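Galactokinase (Bifidobacterium longum subsp. infantis ATCC 15697 = JCM 1222 = DSM 20088, PDB 6TEQ) probably phosphorylates galactose at the expense of ATP, as a GHMP-family galactokinase, and is captured here with 2-deoxy-2-fluoro-galactose bound. Local coordinates at residues M296-R301 against D339-V344; V304-R309 against N330-S335. One frame throughout, in Å; residues are numbered along the deposited sequence.

Contact 1. Residues M296-R301 against D339-V344; sequences MKKRVR and DYEVTV
Lys298 and Asp339 bring the two backbones closest, with CA atoms 4.6 Å apart, where the loop that leaves helix 322-338 runs against helix 294-318; Arg299 and Tyr340 follow. Two arginines of the helix hold the loop. Arg301 grips the Asp339 carboxylate side-on, its NE 2.8 Å from OD2 and its NH2 2.7 Å from OD1, the first of these bonds nearly straight at 172°. The fit is not coplanar: guanidinium and carboxylate planes stand 43° apart, and OD1 is met on its syn side but out of plane, OD2 from above the carboxylate plane. Arg299 folds back at chi2 (-54°), which carries its guanidinium to the loop backbone. There NH1 donates twice, to Glu341 OE1 at 2.8 Å, on the anti side of that oxygen, and to the Asp339 carbonyl O at 2.9 Å. Both acceptors lie near the guanidinium plane, while Tyr340 O sits over its face, 3.4 Å above the centre. A water joins Arg299 NH2 to Glu341 OE1 and backs up a weak direct bond between the same two atoms. Beneath this polar end, CD of Arg299 packs 3.7 Å from Tyr340 CD1; the phenol OH itself bonds to Tyr50, a residue of the sugar pocket, and the ring also meets His47. Glu341 has positive phi, leaving the helical conformation. Asp339, through carboxylate and carbonyl, and Glu341, through its carboxylate, thus fasten the loop to the helix, Tyr340 adding packing; the Arg299 guanidinium, with Lys298 NZ also near, would probably favour ionised Glu341.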
# COMPACT_ATOMS: atom_id res chain seq x y z
N MET A 296 22.91 -7.71 7.68
CA MET A 296 22.76 -7.54 6.21
C MET A 296 22.48 -8.89 5.54
O MET A 296 21.62 -8.97 4.62
CB MET A 296 24.00 -6.87 5.62
CG MET A 296 23.81 -6.45 4.20
SD MET A 296 25.21 -5.70 3.51
CE MET A 296 25.18 -4.13 4.37
N LYS A 297 23.04 -9.98 6.04
CA LYS A 297 22.81 -11.33 5.45
C LYS A 297 21.33 -11.66 5.61
O LYS A 297 20.71 -12.15 4.69
CB LYS A 297 23.63 -12.44 6.15
CG LYS A 297 25.12 -12.34 6.03
CD LYS A 297 25.77 -13.45 6.88
CE LYS A 297 27.26 -13.40 7.11
NZ LYS A 297 27.99 -13.65 5.89
N LYS A 298 20.80 -11.40 6.78
CA LYS A 298 19.40 -11.65 7.10
C LYS A 298 18.51 -10.85 6.14
O LYS A 298 17.48 -11.41 5.63
CB LYS A 298 19.12 -11.36 8.57
CG LYS A 298 19.68 -12.26 9.64
CD LYS A 298 19.18 -11.77 11.03
CE LYS A 298 19.52 -12.65 12.17
NZ LYS A 298 19.19 -11.88 13.40
N ARG A 299 18.74 -9.56 6.00
CA ARG A 299 17.92 -8.71 5.10
C ARG A 299 17.93 -9.27 3.67
O ARG A 299 16.86 -9.36 3.07
CB ARG A 299 18.35 -7.26 5.08
CG ARG A 299 18.48 -6.57 6.42
CD ARG A 299 17.24 -6.67 7.28
NE ARG A 299 17.31 -5.86 8.46
CZ ARG A 299 17.24 -6.25 9.74
NH1 ARG A 299 17.04 -7.53 10.09
NH2 ARG A 299 17.38 -5.34 10.70
N VAL A 300 19.08 -9.61 3.14
CA VAL A 300 19.22 -10.19 1.76
C VAL A 300 18.51 -11.53 1.65
O VAL A 300 17.74 -11.76 0.71
CB VAL A 300 20.68 -10.26 1.30
CG1 VAL A 300 20.88 -11.07 -0.01
CG2 VAL A 300 21.17 -8.84 1.11
N ARG A 301 18.63 -12.37 2.66
CA ARG A 301 17.92 -13.67 2.62
C ARG A 301 16.41 -13.40 2.52
O ARG A 301 15.73 -14.08 1.78
CB ARG A 301 18.33 -14.53 3.81
CG ARG A 301 17.57 -15.84 3.89
CD ARG A 301 18.26 -16.81 4.80
NE ARG A 301 18.20 -16.30 6.12
CZ ARG A 301 19.19 -16.31 6.96
NH1 ARG A 301 20.36 -16.82 6.56
NH2 ARG A 301 19.02 -15.76 8.16
N ASP A 339 14.12 -12.47 9.82
CA ASP A 339 15.21 -11.98 8.94
C ASP A 339 15.07 -10.47 8.75
O ASP A 339 16.07 -9.82 8.68
CB ASP A 339 15.28 -12.76 7.64
CG ASP A 339 16.04 -14.08 7.82
OD1 ASP A 339 16.88 -14.19 8.80
OD2 ASP A 339 15.87 -14.97 6.99
N TYR A 340 13.88 -10.00 8.38
CA TYR A 340 13.71 -8.55 8.12
C TYR A 340 13.45 -7.74 9.38
O TYR A 340 13.77 -6.49 9.38
CB TYR A 340 12.70 -8.28 7.04
CG TYR A 340 13.13 -7.28 6.02
CD1 TYR A 340 14.25 -7.54 5.20
CD2 TYR A 340 12.50 -6.04 5.88
CE1 TYR A 340 14.71 -6.64 4.30
CE2 TYR A 340 12.97 -5.12 4.93
CZ TYR A 340 14.04 -5.44 4.12
OH TYR A 340 14.51 -4.54 3.20
N GLU A 341 13.03 -8.39 10.46
CA GLU A 341 12.91 -7.74 11.81
C GLU A 341 12.01 -6.50 11.67
O GLU A 341 12.37 -5.41 12.16
CB GLU A 341 14.27 -7.47 12.42
CG GLU A 341 15.01 -8.75 12.74
CD GLU A 341 16.28 -8.39 13.48
OE1 GLU A 341 17.29 -8.05 12.79
OE2 GLU A 341 16.20 -8.28 14.73
N VAL A 342 10.83 -6.67 11.03
CA VAL A 342 9.86 -5.54 10.91
C VAL A 342 8.54 -5.87 11.59
O VAL A 342 7.57 -5.19 11.34
CB VAL A 342 9.66 -5.08 9.45
CG1 VAL A 342 10.95 -4.62 8.83
CG2 VAL A 342 9.00 -6.19 8.62
N THR A 343 8.48 -6.90 12.41
CA THR A 343 7.25 -7.20 13.15
C THR A 343 7.36 -6.67 14.58
O THR A 343 8.45 -6.21 15.02
CB THR A 343 6.92 -8.69 13.11
OG1 THR A 343 7.85 -9.42 13.92
CG2 THR A 343 6.83 -9.23 11.69
N VAL A 344 6.24 -6.69 15.25
CA VAL A 344 6.07 -6.25 16.65
C VAL A 344 5.17 -7.28 17.27
O VAL A 344 4.48 -8.03 16.56
CB VAL A 344 5.51 -4.82 16.75
CG1 VAL A 344 6.45 -3.81 16.12
CG2 VAL A 344 4.11 -4.71 16.16
O HOH W 1 18.35 -5.30 13.61

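Contact 2. Residues V304-R309 against N330-S335; sequences VTEIER and NASHDS
Arg309 lies across the groove between two almost antiparallel helices, its guanidinium sandwiched between backbones: the Thr305 carbonyl carbon is 3.6 Å above the centre of one face, and Ala331 O is over the opposite face. The helix segments run 162° apart with axes 10.2 Å from each other. Arg309 bends at chi3 (-73°), which turns NE and NH2 back along its own helix to Glu306; both donate to the single oxygen OE1, at 2.8 Å each, and OE1 lies almost exactly in the guanidinium plane. The grip comes on the side of OE1 away from OE2, and OE2 is left to take Ser332 of the second helix and the loop amides. Glu306 reaches that position with CG anti to the backbone N (chi1 -174°) and a bend at chi2. There Ser332 OG donates to the syn lone pair of Glu306 OE2, at 2.8 Å, and the backbone N atoms of Gly45 and Glu46 also bond to OE2. Substituting an alanine for Glu306 would probably leave the Arg309 guanidinium without its ion-pair mate and Ser332 OG and the Gly45 and Glu46 amides without this shared acceptor. Aliphatic contact is slight: CD of Arg309 touches Ala331 CB at 3.7 Å. Farther along, a water spans Thr305 OG1 and Ser335 OG, while stronger ties take Thr305 to Arg301 O and Ser335 to His302. The arrangement is a polar seam of a helical hairpin, 294-318 with 322-338, whose buried carboxylate probably acts as a second-shell anchor for the galactose site: Glu46, held through its amide, is itself a sugar-binding residue.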
# COMPACT_ATOMS: atom_id res chain seq x y z
N VAL A 304 15.50 -12.20 -1.10
CA VAL A 304 15.70 -13.23 -2.14
C VAL A 304 14.60 -14.25 -1.99
O VAL A 304 13.99 -14.60 -3.00
CB VAL A 304 17.08 -13.88 -1.99
CG1 VAL A 304 17.16 -15.20 -2.73
CG2 VAL A 304 18.14 -12.92 -2.43
N THR A 305 14.34 -14.74 -0.81
CA THR A 305 13.32 -15.80 -0.57
C THR A 305 11.92 -15.23 -0.84
O THR A 305 11.05 -15.94 -1.32
CB THR A 305 13.47 -16.50 0.78
OG1 THR A 305 13.26 -15.55 1.83
CG2 THR A 305 14.82 -17.20 0.90
N GLU A 306 11.71 -13.96 -0.49
CA GLU A 306 10.36 -13.36 -0.63
C GLU A 306 10.06 -13.25 -2.12
O GLU A 306 8.86 -13.46 -2.51
CB GLU A 306 10.31 -11.99 0.06
CG GLU A 306 8.94 -11.38 0.10
CD GLU A 306 7.97 -11.96 1.09
OE1 GLU A 306 8.27 -13.01 1.71
OE2 GLU A 306 6.90 -11.37 1.17
N ILE A 307 10.99 -12.81 -2.94
CA ILE A 307 10.72 -12.66 -4.39
C ILE A 307 10.29 -14.03 -4.93
O ILE A 307 9.26 -14.11 -5.66
CB ILE A 307 11.92 -12.06 -5.14
CG1 ILE A 307 12.20 -10.61 -4.72
CG2 ILE A 307 11.72 -12.15 -6.63
CD1 ILE A 307 13.50 -10.00 -5.22
N GLU A 308 10.99 -15.10 -4.55
CA GLU A 308 10.62 -16.42 -5.04
C GLU A 308 9.25 -16.82 -4.48
O GLU A 308 8.44 -17.42 -5.20
CB GLU A 308 11.65 -17.49 -4.66
CG GLU A 308 11.46 -18.71 -5.52
CD GLU A 308 11.85 -18.53 -6.99
OE1 GLU A 308 12.97 -18.32 -7.26
OE2 GLU A 308 11.00 -18.61 -7.85
N ARG A 309 8.94 -16.49 -3.21
CA ARG A 309 7.63 -16.81 -2.66
C ARG A 309 6.54 -16.18 -3.51
O ARG A 309 5.42 -16.75 -3.56
CB ARG A 309 7.52 -16.38 -1.20
CG ARG A 309 8.26 -17.31 -0.27
CD ARG A 309 7.97 -17.03 1.19
NE ARG A 309 8.64 -15.80 1.63
CZ ARG A 309 9.88 -15.77 2.11
NH1 ARG A 309 10.53 -16.90 2.33
NH2 ARG A 309 10.40 -14.63 2.53
N ASN A 330 2.68 -17.82 5.46
CA ASN A 330 3.32 -18.05 6.75
C ASN A 330 4.84 -17.86 6.63
O ASN A 330 5.44 -17.23 7.54
CB ASN A 330 2.99 -19.44 7.28
CG ASN A 330 1.57 -19.59 7.78
OD1 ASN A 330 0.97 -18.57 8.09
ND2 ASN A 330 1.15 -20.84 7.94
N ALA A 331 5.45 -18.34 5.58
CA ALA A 331 6.92 -18.22 5.43
C ALA A 331 7.30 -16.74 5.17
O ALA A 331 8.33 -16.28 5.61
CB ALA A 331 7.38 -19.05 4.26
N SER A 332 6.45 -16.01 4.49
CA SER A 332 6.64 -14.55 4.31
C SER A 332 6.66 -13.85 5.66
O SER A 332 7.58 -13.05 5.91
CB SER A 332 5.62 -13.99 3.33
OG SER A 332 5.64 -12.58 3.35
N HIS A 333 5.62 -14.07 6.45
CA HIS A 333 5.61 -13.47 7.80
C HIS A 333 6.85 -13.88 8.58
O HIS A 333 7.46 -13.04 9.24
CB HIS A 333 4.42 -13.95 8.58
CG HIS A 333 4.33 -13.27 9.88
ND1 HIS A 333 3.88 -11.94 10.00
CD2 HIS A 333 4.70 -13.68 11.11
CE1 HIS A 333 3.98 -11.57 11.27
NE2 HIS A 333 4.56 -12.60 11.95
N ASP A 334 7.14 -15.18 8.60
CA ASP A 334 8.22 -15.66 9.44
C ASP A 334 9.52 -15.01 9.01
O ASP A 334 10.38 -14.70 9.90
CB ASP A 334 8.32 -17.18 9.45
CG ASP A 334 7.16 -17.91 10.05
OD1 ASP A 334 6.31 -17.27 10.71
OD2 ASP A 334 7.19 -19.15 9.90
N SER A 335 9.69 -14.81 7.73
CA SER A 335 10.89 -14.14 7.22
C SER A 335 10.89 -12.66 7.66
O SER A 335 11.94 -12.14 8.01
CB SER A 335 10.90 -14.25 5.75
OG SER A 335 12.05 -13.69 5.17
O HOH W 2 14.20 -15.30 4.86

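Both contacts tie helix 294-318 to what follows it: contact 2 to helix 322-338, contact 1 to the loop leaving that helix, their centres 11 Å apart. Each is partly buried, but contact 1 covers 384 Å² against 204 Å² and relies on arginine-to-acid pairs between the segments, whereas in contact 2 the salt bridge stays within one helix and a serine hydroxyl makes the crossing bond. The two are joined directly, Tyr340 N lying 2.9 Å from Ser335 O, a probable hydrogen bond, and Thr343 CG2 packing on the His333 ring. Each also borders the sugar site, contact 1 through Tyr340 beside His47 and Tyr50, contact 2 through Glu306 bonded to the Glu46 amide.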